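Local coordinates for protein farnesyl pyrophosphate synthetase (Staphylococcus aureus, PDB 5H9D) that probably condenses isopentenyl diphosphate units onto an allylic diphosphate, with magnesium, to make the long-chain prenyl diphosphate heptaprenyl diphosphate, at residues L236-E241 and Q269-S274; V211-S216 and V225-L230; D150-Q155 and E253-D258; M203-I208 and K312-R317; K195-Y200 and S289-L294. All blocks are in the same frame, centred on the assembly; numbering follows the deposited sequence.

Contact 1 (L236-E241 and Q269-S274); sequences LPILLE and QIIRKS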
# COMPACT_ATOMS: atom_id res chain seq x y z
N LEU A 236 -16.14 11.47 10.47
CA LEU A 236 -17.34 11.25 11.27
C LEU A 236 -17.75 12.38 12.23
O LEU A 236 -18.90 12.84 12.19
CB LEU A 236 -17.24 9.91 12.03
CG LEU A 236 -18.56 9.44 12.67
CD1 LEU A 236 -19.59 9.39 11.58
CD2 LEU A 236 -18.45 8.10 13.35
N PRO A 237 -16.84 12.85 13.10
CA PRO A 237 -17.26 13.93 14.00
C PRO A 237 -17.92 15.08 13.23
O PRO A 237 -19.03 15.51 13.55
CB PRO A 237 -15.95 14.38 14.63
CG PRO A 237 -15.11 13.15 14.55
CD PRO A 237 -15.41 12.59 13.22
N ILE A 238 -17.24 15.52 12.18
CA ILE A 238 -17.72 16.62 11.36
C ILE A 238 -19.00 16.36 10.57
O ILE A 238 -19.71 17.30 10.25
CB ILE A 238 -16.61 17.11 10.43
CG1 ILE A 238 -15.32 17.28 11.25
CG2 ILE A 238 -17.00 18.44 9.83
CD1 ILE A 238 -14.14 17.83 10.49
N LEU A 239 -19.29 15.10 10.26
CA LEU A 239 -20.50 14.75 9.53
C LEU A 239 -21.69 14.80 10.48
O LEU A 239 -22.80 15.16 10.09
CB LEU A 239 -20.39 13.34 8.93
CG LEU A 239 -19.43 13.26 7.75
CD1 LEU A 239 -18.89 11.85 7.54
CD2 LEU A 239 -20.17 13.73 6.52
N LEU A 240 -21.42 14.44 11.74
CA LEU A 240 -22.44 14.42 12.76
C LEU A 240 -22.86 15.82 13.15
O LEU A 240 -24.04 16.11 13.23
CB LEU A 240 -21.94 13.66 13.99
CG LEU A 240 -21.68 12.17 13.74
CD1 LEU A 240 -21.29 11.49 15.00
CD2 LEU A 240 -22.91 11.52 13.17
N GLU A 241 -21.90 16.69 13.38
CA GLU A 241 -22.25 18.04 13.74
C GLU A 241 -22.97 18.73 12.59
O GLU A 241 -23.72 19.66 12.81
CB GLU A 241 -21.02 18.84 14.17
CG GLU A 241 -21.34 20.17 14.86
CD GLU A 241 -22.31 20.04 16.03
OE1 GLU A 241 -22.76 21.08 16.57
OE2 GLU A 241 -22.64 18.90 16.42
N GLN A 269 -12.79 24.28 16.54
CA GLN A 269 -13.09 24.70 17.91
C GLN A 269 -14.54 24.43 18.27
O GLN A 269 -14.88 24.32 19.43
CB GLN A 269 -12.82 26.20 18.10
CG GLN A 269 -11.96 26.52 19.32
CD GLN A 269 -10.56 25.92 19.21
OE1 GLN A 269 -9.79 26.28 18.31
NE2 GLN A 269 -10.23 25.01 20.12
N ILE A 270 -15.40 24.34 17.25
CA ILE A 270 -16.82 24.09 17.46
C ILE A 270 -17.06 22.60 17.69
O ILE A 270 -17.90 22.22 18.50
CB ILE A 270 -17.67 24.56 16.25
CG1 ILE A 270 -17.62 26.09 16.13
CG2 ILE A 270 -19.11 24.10 16.42
CD1 ILE A 270 -18.17 26.84 17.34
N ILE A 271 -16.32 21.76 16.98
CA ILE A 271 -16.47 20.32 17.11
C ILE A 271 -16.19 19.84 18.53
O ILE A 271 -16.87 18.94 19.04
CB ILE A 271 -15.55 19.56 16.09
CG1 ILE A 271 -16.24 19.44 14.73
CG2 ILE A 271 -15.24 18.17 16.61
CD1 ILE A 271 -17.54 18.60 14.72
N ARG A 272 -15.20 20.45 19.18
CA ARG A 272 -14.80 20.05 20.53
C ARG A 272 -15.84 20.23 21.64
O ARG A 272 -16.07 19.29 22.41
CB ARG A 272 -13.51 20.77 20.92
CG ARG A 272 -12.41 20.51 19.91
CD ARG A 272 -11.19 21.36 20.16
NE ARG A 272 -10.36 20.84 21.24
CZ ARG A 272 -9.09 21.19 21.43
NH1 ARG A 272 -8.51 22.09 20.63
NH2 ARG A 272 -8.39 20.63 22.41
N LYS A 273 -16.46 21.40 21.75
CA LYS A 273 -17.45 21.58 22.80
C LYS A 273 -18.77 20.95 22.36
O LYS A 273 -19.84 21.23 22.92
CB LYS A 273 -17.68 23.06 23.11
CG LYS A 273 -18.54 23.31 24.38
CD LYS A 273 -17.85 22.80 25.66
CE LYS A 273 -18.62 23.10 26.94
NZ LYS A 273 -19.88 22.31 27.09
N SER A 274 -18.67 20.08 21.36
CA SER A 274 -19.82 19.41 20.79
C SER A 274 -20.11 18.01 21.36
O SER A 274 -19.26 17.40 22.04
CB SER A 274 -19.62 19.31 19.27
OG SER A 274 -20.71 18.67 18.63
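Ser-274 OG stands almost straight above OE2 on one face of the Glu-241 carboxylate, 2.9 Å from it, and its hydrogen bond to that oxygen is weak, as an approach so far from the plane would suggest. The same OE2 also bonds to Ser-276 OG, and Asn-245 ND2 bonds to OE1, which ties down the rotation of the carboxylate. Ser-274 OG in turn caps the backbone N of Ser-276, at the turn leading into the next helix. Pro-237 offers its CB to Ile-271 CG2 at 4.3 Å. Ile-271 carries the apolar part of the contact. Its CG1 points away from the carbonyl carbon (chi1 -84°), and a second bend (chi2 -64°) brings CD1 to 3.5 Å from Glu-241 CB and 3.6 Å from Pro-237 O. The two isoleucines cross at about a right angle, Ile-238 CG1 lying 4.2 Å from Ile-271 CG1. Within the all-helical prenyl synthase fold this buried seam joins helix 236-243 to the end of helix 261-272. Phe-214 of helix 188-215 and Phe-248 of helix 246-253 both touch Ile-238 and Ile-271, and Ile-277 of helix 276-296 also packs on Ile-271.

Contact 2 (V211-S216 and V225-L230); sequences VLDFTS and VGSDLL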
# COMPACT_ATOMS: atom_id res chain seq x y z
N VAL A 211 -11.53 10.98 15.87
CA VAL A 211 -11.98 11.70 17.03
C VAL A 211 -10.74 12.34 17.67
O VAL A 211 -10.77 13.52 18.00
CB VAL A 211 -12.69 10.78 18.04
CG1 VAL A 211 -13.10 11.59 19.26
CG2 VAL A 211 -13.91 10.18 17.40
N LEU A 212 -9.65 11.59 17.78
CA LEU A 212 -8.43 12.11 18.39
C LEU A 212 -7.73 13.21 17.60
O LEU A 212 -6.68 13.69 17.98
CB LEU A 212 -7.43 10.98 18.61
CG LEU A 212 -7.70 9.87 19.63
CD1 LEU A 212 -6.49 8.92 19.64
CD2 LEU A 212 -7.95 10.45 20.99
N ASP A 213 -8.31 13.61 16.49
CA ASP A 213 -7.67 14.64 15.71
C ASP A 213 -8.17 16.00 16.20
O ASP A 213 -7.61 17.04 15.87
CB ASP A 213 -7.98 14.44 14.22
CG ASP A 213 -6.83 14.89 13.33
OD1 ASP A 213 -6.75 16.10 13.00
OD2 ASP A 213 -5.99 14.02 12.97
N PHE A 214 -9.22 15.97 17.02
CA PHE A 214 -9.82 17.18 17.57
C PHE A 214 -9.62 17.26 19.09
O PHE A 214 -9.47 18.33 19.66
CB PHE A 214 -11.32 17.21 17.26
CG PHE A 214 -11.64 17.45 15.81
CD1 PHE A 214 -11.51 18.73 15.26
CD2 PHE A 214 -12.11 16.42 15.00
CE1 PHE A 214 -11.85 18.97 13.92
CE2 PHE A 214 -12.44 16.66 13.67
CZ PHE A 214 -12.31 17.94 13.14
N THR A 215 -9.59 16.10 19.73
CA THR A 215 -9.47 16.01 21.18
C THR A 215 -8.05 15.84 21.78
O THR A 215 -7.87 16.04 22.99
CB THR A 215 -10.36 14.85 21.68
OG1 THR A 215 -9.93 13.61 21.08
CG2 THR A 215 -11.81 15.11 21.31
N SER A 216 -7.07 15.49 20.95
CA SER A 216 -5.69 15.25 21.39
C SER A 216 -4.83 16.52 21.55
O SER A 216 -5.31 17.57 21.95
CB SER A 216 -5.02 14.27 20.42
OG SER A 216 -3.90 13.61 20.98
N VAL A 225 -3.86 19.87 14.72
CA VAL A 225 -5.10 19.46 15.35
C VAL A 225 -6.07 20.03 14.31
O VAL A 225 -5.83 21.11 13.75
CB VAL A 225 -5.27 20.13 16.74
CG1 VAL A 225 -5.22 21.65 16.60
CG2 VAL A 225 -6.56 19.69 17.40
N GLY A 226 -7.15 19.30 14.03
CA GLY A 226 -8.06 19.76 13.00
C GLY A 226 -7.31 19.42 11.72
O GLY A 226 -7.81 19.59 10.61
N SER A 227 -6.10 18.93 11.91
CA SER A 227 -5.22 18.52 10.82
C SER A 227 -6.00 17.93 9.63
O SER A 227 -5.85 18.38 8.49
CB SER A 227 -4.22 17.51 11.37
OG SER A 227 -3.25 17.16 10.41
N ASP A 228 -6.85 16.93 9.91
CA ASP A 228 -7.65 16.29 8.87
C ASP A 228 -8.61 17.25 8.18
O ASP A 228 -8.96 17.05 7.02
CB ASP A 228 -8.47 15.14 9.44
CG ASP A 228 -7.62 13.98 9.86
OD1 ASP A 228 -6.67 13.65 9.12
OD2 ASP A 228 -7.92 13.38 10.92
N LEU A 229 -9.06 18.27 8.90
CA LEU A 229 -9.99 19.23 8.34
C LEU A 229 -9.19 20.27 7.54
O LEU A 229 -9.67 20.79 6.53
CB LEU A 229 -10.76 19.91 9.45
CG LEU A 229 -11.84 20.88 9.01
CD1 LEU A 229 -12.81 20.15 8.10
CD2 LEU A 229 -12.55 21.45 10.23
N LEU A 230 -7.97 20.55 7.99
CA LEU A 230 -7.13 21.51 7.31
C LEU A 230 -6.77 20.96 5.95
O LEU A 230 -6.42 21.72 5.05
CB LEU A 230 -5.87 21.79 8.14
CG LEU A 230 -6.23 22.53 9.43
CD1 LEU A 230 -5.21 22.32 10.53
CD2 LEU A 230 -6.37 23.99 9.10
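Two backbone N-H groups of 225-230 bond to Asp-213, which accepts through both its main chain and its side chain. Gly-226 N reaches the main-chain O of Asp-213 at 3.0 Å with an N-H...O angle of 166°, and Asp-228 N reaches OD1 of Asp-213 at 3.2 Å and 169°. The second bond meets the carboxylate from well above its plane. Ser-227 N is also near OD1, but its angle is too poor for a bond. Asp-213 OD2 lies 2.9 Å from Asp-228 OD2, a pair of acceptors with no hydrogen bond between them. Asp-213 closes the second DDxxD motif of the prenyl synthase family, which in relatives binds magnesium ions that hold the diphosphate. Gly-226 and Asp-228 belong to the GKxxGxDL sequence that follows, so the contact folds two signature motifs together. Gly-226 turns with a positive phi that favours glycine. Packing flanks the polar centre. Val-225 CG2 lies beside Asp-213 O. The Phe-214 ring, with CG turned away from its own carbonyl carbon (chi1 -71°), meets Gly-226 CA obliquely, 4.0 Å from CE1, and Leu-229 CB at 4.5 Å from CZ. Ile-268 of helix 261-272 also packs on this ring.

Contact 3 (D150-Q155 and E253-D258); sequences DQFNSQ and EQLRRD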
# COMPACT_ATOMS: atom_id res chain seq x y z
N ASP A 150 -12.28 13.43 -2.59
CA ASP A 150 -13.36 13.89 -1.70
C ASP A 150 -12.94 15.15 -0.97
O ASP A 150 -13.80 15.89 -0.46
CB ASP A 150 -13.66 12.85 -0.60
CG ASP A 150 -14.76 11.87 -0.97
OD1 ASP A 150 -15.61 12.21 -1.82
OD2 ASP A 150 -14.77 10.76 -0.38
N GLN A 151 -11.62 15.38 -0.89
CA GLN A 151 -11.08 16.53 -0.16
C GLN A 151 -11.91 17.82 -0.28
O GLN A 151 -12.05 18.38 -1.36
CB GLN A 151 -9.60 16.75 -0.54
CG GLN A 151 -8.63 16.04 0.46
CD GLN A 151 -7.12 16.17 0.12
OE1 GLN A 151 -6.61 17.27 -0.12
NE2 GLN A 151 -6.41 15.04 0.13
N PHE A 152 -12.49 18.23 0.84
CA PHE A 152 -13.32 19.43 0.96
C PHE A 152 -14.73 19.37 0.41
O PHE A 152 -15.36 20.41 0.16
CB PHE A 152 -12.61 20.65 0.39
CG PHE A 152 -11.54 21.18 1.30
CD1 PHE A 152 -11.90 21.80 2.50
CD2 PHE A 152 -10.19 21.01 0.99
CE1 PHE A 152 -10.93 22.24 3.38
CE2 PHE A 152 -9.20 21.45 1.86
CZ PHE A 152 -9.57 22.07 3.06
N ASN A 153 -15.23 18.16 0.22
CA ASN A 153 -16.58 17.94 -0.28
C ASN A 153 -17.54 17.89 0.89
O ASN A 153 -17.68 16.85 1.53
CB ASN A 153 -16.68 16.62 -1.02
CG ASN A 153 -18.01 16.45 -1.71
OD1 ASN A 153 -19.06 16.77 -1.14
ND2 ASN A 153 -17.98 15.95 -2.95
N SER A 154 -18.23 18.99 1.15
CA SER A 154 -19.16 19.07 2.26
C SER A 154 -20.52 18.44 1.99
O SER A 154 -21.43 18.57 2.80
CB SER A 154 -19.36 20.53 2.64
OG SER A 154 -19.59 21.31 1.48
N GLN A 155 -20.66 17.77 0.86
CA GLN A 155 -21.95 17.16 0.52
C GLN A 155 -21.94 15.63 0.64
O GLN A 155 -22.94 14.96 0.38
CB GLN A 155 -22.34 17.59 -0.89
CG GLN A 155 -22.09 19.09 -1.17
CD GLN A 155 -22.90 20.02 -0.27
OE1 GLN A 155 -22.35 20.96 0.33
NE2 GLN A 155 -24.21 19.77 -0.17
N GLU A 253 -19.66 24.09 3.96
CA GLU A 253 -19.85 24.18 2.52
C GLU A 253 -18.92 25.21 1.91
O GLU A 253 -18.55 25.09 0.75
CB GLU A 253 -21.28 24.62 2.17
CG GLU A 253 -22.41 23.60 2.32
CD GLU A 253 -23.68 24.06 1.60
OE1 GLU A 253 -23.83 25.29 1.37
OE2 GLU A 253 -24.54 23.20 1.28
N GLN A 254 -18.56 26.24 2.67
CA GLN A 254 -17.70 27.30 2.14
C GLN A 254 -16.24 27.09 2.44
O GLN A 254 -15.42 27.96 2.15
CB GLN A 254 -18.06 28.67 2.74
CG GLN A 254 -19.53 29.00 2.86
CD GLN A 254 -20.25 29.03 1.53
OE1 GLN A 254 -19.89 29.78 0.63
NE2 GLN A 254 -21.28 28.20 1.39
N LEU A 255 -15.90 25.93 3.00
CA LEU A 255 -14.51 25.68 3.41
C LEU A 255 -13.59 24.97 2.42
O LEU A 255 -13.93 23.92 1.90
CB LEU A 255 -14.53 24.92 4.75
CG LEU A 255 -13.29 24.90 5.65
CD1 LEU A 255 -12.97 26.31 6.15
CD2 LEU A 255 -13.54 23.98 6.81
N ARG A 256 -12.42 25.56 2.19
CA ARG A 256 -11.40 24.97 1.30
C ARG A 256 -10.00 25.45 1.63
O ARG A 256 -9.82 26.43 2.36
CB ARG A 256 -11.69 25.22 -0.20
CG ARG A 256 -12.48 26.48 -0.57
CD ARG A 256 -11.67 27.75 -0.47
NE ARG A 256 -12.53 28.90 -0.76
CZ ARG A 256 -12.19 30.17 -0.59
NH1 ARG A 256 -10.98 30.49 -0.12
NH2 ARG A 256 -13.07 31.12 -0.87
N ARG A 257 -9.02 24.74 1.09
CA ARG A 257 -7.62 25.05 1.35
C ARG A 257 -7.26 26.54 1.51
O ARG A 257 -6.65 26.93 2.51
CB ARG A 257 -6.75 24.41 0.27
CG ARG A 257 -6.31 22.99 0.62
CD ARG A 257 -5.49 22.33 -0.50
NE ARG A 257 -6.31 21.81 -1.59
CZ ARG A 257 -7.12 20.75 -1.50
NH1 ARG A 257 -7.22 20.07 -0.35
NH2 ARG A 257 -7.83 20.36 -2.56
N ASP A 258 -7.63 27.36 0.55
CA ASP A 258 -7.30 28.77 0.63
C ASP A 258 -8.11 29.57 1.66
O ASP A 258 -8.07 30.80 1.66
CB ASP A 258 -7.41 29.42 -0.75
CG ASP A 258 -8.57 28.88 -1.58
OD1 ASP A 258 -8.55 27.68 -1.94
OD2 ASP A 258 -9.49 29.66 -1.87
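The chain through Phe-152 and Ser-154 runs nearly antiparallel to that through Arg-256 and Glu-253, the end-to-end directions being 172° apart. Two inter-helix loops of the all-alpha prenyl synthase fold meet here: one joins helices 127-150 and 158-183, the other helices 246-253 and 261-272. The first opens with a type II beta turn from Asp-150 to Asn-153, closed by Asn-153 N bonding to Asp-150 O at 2.8 Å, and Phe-152 takes the positive phi of its third position. An Asx turn follows, in which Asn-153 OD1 accepts from Gln-155 N at 2.7 Å. Phe-152 projects toward the second loop, which runs across one face of its ring. Arg-256 CA makes a CH-pi contact there, 3.6 Å from the centroid and 19° off the normal, while Arg-257 N sits above the rim of the same face. Arg-257 bends at chi3 (-80°) and brings NH1 to the ring edge, 3.3 Å from Phe-152 CE2. That NH1 is also 2.9 Å from Gln-151 OE1. Leu-255 CG approaches Phe-152 CE1 at 4.2 Å, and Phe-264 of helix 261-272 touches both residues. Farther along, Ser-154 OG lies 3.7 Å from Glu-253 CG.

Contact 4 (M203-I208 and K312-R317); sequences MSFQII and KKMGSR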
# COMPACT_ATOMS: atom_id res chain seq x y z
N MET A 203 -12.72 -0.79 11.86
CA MET A 203 -13.65 0.34 11.71
C MET A 203 -13.57 1.21 12.96
O MET A 203 -13.46 2.44 12.87
CB MET A 203 -15.10 -0.16 11.52
CG MET A 203 -15.32 -0.97 10.23
SD MET A 203 -15.23 0.02 8.74
CE MET A 203 -16.55 1.21 9.03
N SER A 204 -13.60 0.57 14.12
CA SER A 204 -13.50 1.29 15.37
C SER A 204 -12.17 2.05 15.46
O SER A 204 -12.10 3.20 15.91
CB SER A 204 -13.59 0.32 16.53
OG SER A 204 -12.91 0.86 17.65
N PHE A 205 -11.11 1.36 15.03
CA PHE A 205 -9.76 1.88 15.03
C PHE A 205 -9.74 3.27 14.41
O PHE A 205 -9.40 4.25 15.08
CB PHE A 205 -8.89 0.92 14.21
CG PHE A 205 -7.40 1.23 14.26
CD1 PHE A 205 -6.72 1.30 15.47
CD2 PHE A 205 -6.67 1.40 13.10
CE1 PHE A 205 -5.35 1.53 15.51
CE2 PHE A 205 -5.31 1.62 13.13
CZ PHE A 205 -4.65 1.69 14.33
N GLN A 206 -10.10 3.34 13.13
CA GLN A 206 -10.12 4.58 12.36
C GLN A 206 -11.05 5.64 12.94
O GLN A 206 -10.71 6.82 12.96
CB GLN A 206 -10.53 4.29 10.90
CG GLN A 206 -10.39 5.50 9.96
CD GLN A 206 -8.96 6.09 9.98
OE1 GLN A 206 -8.00 5.43 9.56
NE2 GLN A 206 -8.83 7.33 10.48
N ILE A 207 -12.23 5.24 13.41
CA ILE A 207 -13.13 6.22 13.95
C ILE A 207 -12.44 6.91 15.13
O ILE A 207 -12.58 8.11 15.34
CB ILE A 207 -14.46 5.60 14.38
CG1 ILE A 207 -15.21 5.11 13.15
CG2 ILE A 207 -15.28 6.64 15.12
CD1 ILE A 207 -16.56 4.49 13.40
N ILE A 208 -11.66 6.15 15.87
CA ILE A 208 -10.95 6.72 17.00
C ILE A 208 -9.92 7.74 16.55
O ILE A 208 -9.84 8.82 17.12
CB ILE A 208 -10.35 5.62 17.89
CG1 ILE A 208 -11.45 5.11 18.82
CG2 ILE A 208 -9.16 6.14 18.70
CD1 ILE A 208 -11.27 3.67 19.24
N LYS A 312 -9.80 -4.69 23.92
CA LYS A 312 -10.33 -3.77 24.92
C LYS A 312 -9.49 -2.55 25.16
O LYS A 312 -9.96 -1.59 25.77
CB LYS A 312 -10.59 -4.49 26.22
CG LYS A 312 -11.88 -5.27 26.21
CD LYS A 312 -12.19 -5.71 27.62
CE LYS A 312 -13.19 -6.82 27.69
NZ LYS A 312 -13.32 -7.16 29.13
N LYS A 313 -8.24 -2.60 24.70
CA LYS A 313 -7.38 -1.43 24.82
C LYS A 313 -7.70 -0.64 23.55
O LYS A 313 -8.04 0.55 23.61
CB LYS A 313 -5.89 -1.84 24.88
CG LYS A 313 -5.54 -2.66 26.10
CD LYS A 313 -4.05 -2.61 26.47
CE LYS A 313 -3.81 -3.27 27.85
NZ LYS A 313 -2.45 -3.03 28.45
N MET A 314 -7.64 -1.32 22.40
CA MET A 314 -7.94 -0.70 21.10
C MET A 314 -8.96 0.43 21.22
O MET A 314 -8.77 1.50 20.65
CB MET A 314 -8.51 -1.74 20.12
CG MET A 314 -7.48 -2.58 19.40
SD MET A 314 -6.32 -1.62 18.44
CE MET A 314 -4.93 -1.60 19.58
N GLY A 315 -10.04 0.17 21.96
CA GLY A 315 -11.08 1.17 22.11
C GLY A 315 -10.87 2.12 23.26
O GLY A 315 -11.12 3.32 23.13
N SER A 316 -10.44 1.60 24.40
CA SER A 316 -10.18 2.44 25.56
C SER A 316 -8.77 3.01 25.40
O SER A 316 -7.93 2.91 26.31
CB SER A 316 -10.28 1.63 26.84
OG SER A 316 -9.90 2.42 27.95
N ARG A 317 -8.52 3.60 24.23
CA ARG A 317 -7.23 4.18 23.89
C ARG A 317 -7.38 5.66 23.65
O ARG A 317 -8.50 6.18 23.61
CB ARG A 317 -6.69 3.51 22.62
CG ARG A 317 -5.36 4.03 22.11
CD ARG A 317 -5.45 4.45 20.65
NE ARG A 317 -6.18 3.49 19.82
CZ ARG A 317 -6.35 3.59 18.50
NH1 ARG A 317 -5.83 4.61 17.81
NH2 ARG A 317 -7.06 2.67 17.87
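Phe-205 and Ile-208 belong to the FQxxDD signature of the prenyl synthase family, on helix 188-215, and here they meet the end of helix 302-315 and the tail after it. A bound phosphate, probably from the crystallisation liquor, lies about 5 Å from the Phe-205 side chain. In this all-helical fold the contact joins helix 188-215 to the end of helix 302-315. Ile-208 points toward this segment and touches it with two branches: CD1 reaches Met-314 O at 3.6 Å and Gly-315 CA at 3.8 Å, while CG2 lies over the centre of one face of the Arg-317 guanidinium, 3.7 Å above its plane. Arg-317 folds back by bends at chi2 and chi3 (-44°), and its NE makes a weak bond to Met-314 O. Its NH1 has weak, long ion pairs to Asp-209 and the terminal carboxylate of Thr-319. The Phe-205 ring makes a Met-aromatic contact on an oblique line, with Met-314 SD 5.2 Å from the ring centroid and 4.2 Å from Phe-205 CD1.

Contact 5 (K195-Y200 and S289-L294); sequences KMIGHY and SKALNL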
# COMPACT_ATOMS: atom_id res chain seq x y z
N LYS A 195 -12.43 -12.97 10.38
CA LYS A 195 -12.50 -11.97 9.33
C LYS A 195 -13.40 -10.83 9.86
O LYS A 195 -13.02 -9.66 9.81
CB LYS A 195 -13.10 -12.56 8.05
CG LYS A 195 -13.15 -11.57 6.86
CD LYS A 195 -14.50 -11.63 6.09
CE LYS A 195 -14.66 -12.88 5.22
NZ LYS A 195 -14.12 -12.72 3.81
N MET A 196 -14.58 -11.18 10.39
CA MET A 196 -15.50 -10.18 10.94
C MET A 196 -14.98 -9.44 12.19
O MET A 196 -15.16 -8.22 12.30
CB MET A 196 -16.88 -10.81 11.26
CG MET A 196 -17.63 -11.25 10.01
SD MET A 196 -19.23 -11.88 10.35
CE MET A 196 -20.11 -10.44 10.11
N ILE A 197 -14.35 -10.16 13.13
CA ILE A 197 -13.80 -9.53 14.34
C ILE A 197 -12.80 -8.44 13.92
O ILE A 197 -12.87 -7.29 14.38
CB ILE A 197 -13.03 -10.53 15.21
CG1 ILE A 197 -13.99 -11.54 15.84
CG2 ILE A 197 -12.25 -9.77 16.28
CD1 ILE A 197 -13.34 -12.56 16.68
N GLY A 198 -11.87 -8.84 13.05
CA GLY A 198 -10.87 -7.91 12.56
C GLY A 198 -11.47 -6.71 11.84
O GLY A 198 -11.04 -5.58 12.03
N HIS A 199 -12.46 -6.96 10.98
CA HIS A 199 -13.08 -5.86 10.28
C HIS A 199 -13.71 -4.85 11.23
O HIS A 199 -13.56 -3.65 11.01
CB HIS A 199 -14.12 -6.38 9.28
CG HIS A 199 -15.04 -5.33 8.76
ND1 HIS A 199 -16.17 -4.93 9.45
CD2 HIS A 199 -14.98 -4.55 7.67
CE1 HIS A 199 -16.76 -3.95 8.80
NE2 HIS A 199 -16.05 -3.70 7.71
N TYR A 200 -14.40 -5.31 12.28
CA TYR A 200 -15.02 -4.40 13.27
C TYR A 200 -13.96 -3.62 14.08
O TYR A 200 -14.17 -2.45 14.39
CB TYR A 200 -15.95 -5.13 14.27
CG TYR A 200 -17.19 -5.79 13.68
CD1 TYR A 200 -17.84 -5.24 12.58
CD2 TYR A 200 -17.72 -6.94 14.25
CE1 TYR A 200 -18.99 -5.81 12.07
CE2 TYR A 200 -18.87 -7.52 13.76
CZ TYR A 200 -19.51 -6.94 12.66
OH TYR A 200 -20.68 -7.48 12.17
N SER A 289 -18.14 -3.56 20.47
CA SER A 289 -18.99 -4.58 21.06
C SER A 289 -19.27 -5.62 19.98
O SER A 289 -19.21 -6.81 20.22
CB SER A 289 -20.32 -3.99 21.51
OG SER A 289 -20.11 -2.95 22.43
N LYS A 290 -19.60 -5.17 18.78
CA LYS A 290 -19.85 -6.14 17.74
C LYS A 290 -18.65 -7.08 17.67
O LYS A 290 -18.79 -8.27 17.34
CB LYS A 290 -20.07 -5.47 16.37
CG LYS A 290 -21.53 -5.28 16.00
CD LYS A 290 -21.67 -4.54 14.67
CE LYS A 290 -23.09 -4.54 14.16
NZ LYS A 290 -23.61 -5.94 14.04
N ALA A 291 -17.46 -6.57 17.99
CA ALA A 291 -16.28 -7.42 17.91
C ALA A 291 -16.14 -8.29 19.14
O ALA A 291 -15.80 -9.46 19.03
CB ALA A 291 -15.02 -6.56 17.71
N LEU A 292 -16.41 -7.73 20.32
CA LEU A 292 -16.32 -8.48 21.58
C LEU A 292 -17.34 -9.61 21.65
O LEU A 292 -17.08 -10.65 22.23
CB LEU A 292 -16.48 -7.53 22.75
CG LEU A 292 -15.15 -6.79 22.89
CD1 LEU A 292 -15.30 -5.52 23.67
CD2 LEU A 292 -14.17 -7.72 23.58
N ASN A 293 -18.51 -9.40 21.05
CA ASN A 293 -19.54 -10.42 21.04
C ASN A 293 -19.00 -11.66 20.31
O ASN A 293 -19.08 -12.78 20.82
CB ASN A 293 -20.81 -9.90 20.34
CG ASN A 293 -21.82 -11.01 20.06
OD1 ASN A 293 -22.27 -11.71 20.98
ND2 ASN A 293 -22.18 -11.18 18.79
N LEU A 294 -18.44 -11.44 19.13
CA LEU A 294 -17.88 -12.52 18.33
C LEU A 294 -16.64 -13.15 18.93
O LEU A 294 -16.33 -14.31 18.65
CB LEU A 294 -17.53 -11.99 16.94
CG LEU A 294 -18.66 -11.72 15.95
CD1 LEU A 294 -18.09 -11.09 14.71
CD2 LEU A 294 -19.35 -13.03 15.59
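Tyr-200 and Leu-294 mark the firmly packed side of this helix pair, and the amino end of Lys-290 its looser margin. In the close part, Ile-197 and Ala-291 have the nearest backbones, their CA atoms 4.8 Å apart, and the small side chain of Ala-291 lets Tyr-200 CB come within 3.8 Å of its CB. Leu-294 fills the neighbouring position with two groups: CB lies 3.7 Å from Ile-197 CG1, and CD1 touches both Met-196 CB, at 3.7 Å, and Tyr-200 CE2, at 3.8 Å. The Ile-197 and Leu-294 side chains pass in opposite directions. The underlying arrangement is an antiparallel helix pair of the all-alpha prenyl synthase fold, helix 188-215 against helix 276-296, whose local axes approach to 8.4 Å with a signed crossing angle of -155°. No hydrogen bond crosses between the segments; apolar packing and a CH-pi contact hold the seam. Outward, the Tyr-200 ring has Lys-290 CB over one face, 3.7 Å from the centroid and 24° off the normal, and its own helix's Met-196 O over the opposite face. The Lys-290 chain continues past the ring obliquely, and its NZ ends 3.8 Å from Tyr-200 OH. A bound peptide covers part of this margin: aromatic packing from it meets Met-196, Tyr-200 and Lys-290, and a basic side chain comes near Lys-290 NZ.

How the contacts relate
From the N terminus, contact 3 begins first, at 150-155, after helix 127-150. Helix 188-215 then supplies, in order, the first segments of contacts 5, 4 and 2. Contact 2 closes the shortest loop, at 225-230, and is nested inside those of contacts 3, 4 and 5. Contact 1 follows it in series, opening at 236-241 and closing at 269-274; it is nested in contacts 4 and 5 but crosses contact 3, which closes at 253-258. Contacts 5 and 4 close last and cross each other and contact 3. Contacts 1 and 2 touch through Ile-238 and Leu-229, and contacts 2 and 3 through Leu-229 and Phe-152, while contacts 4 and 5 bind helices 302-315 and 276-296 to helix 188-215.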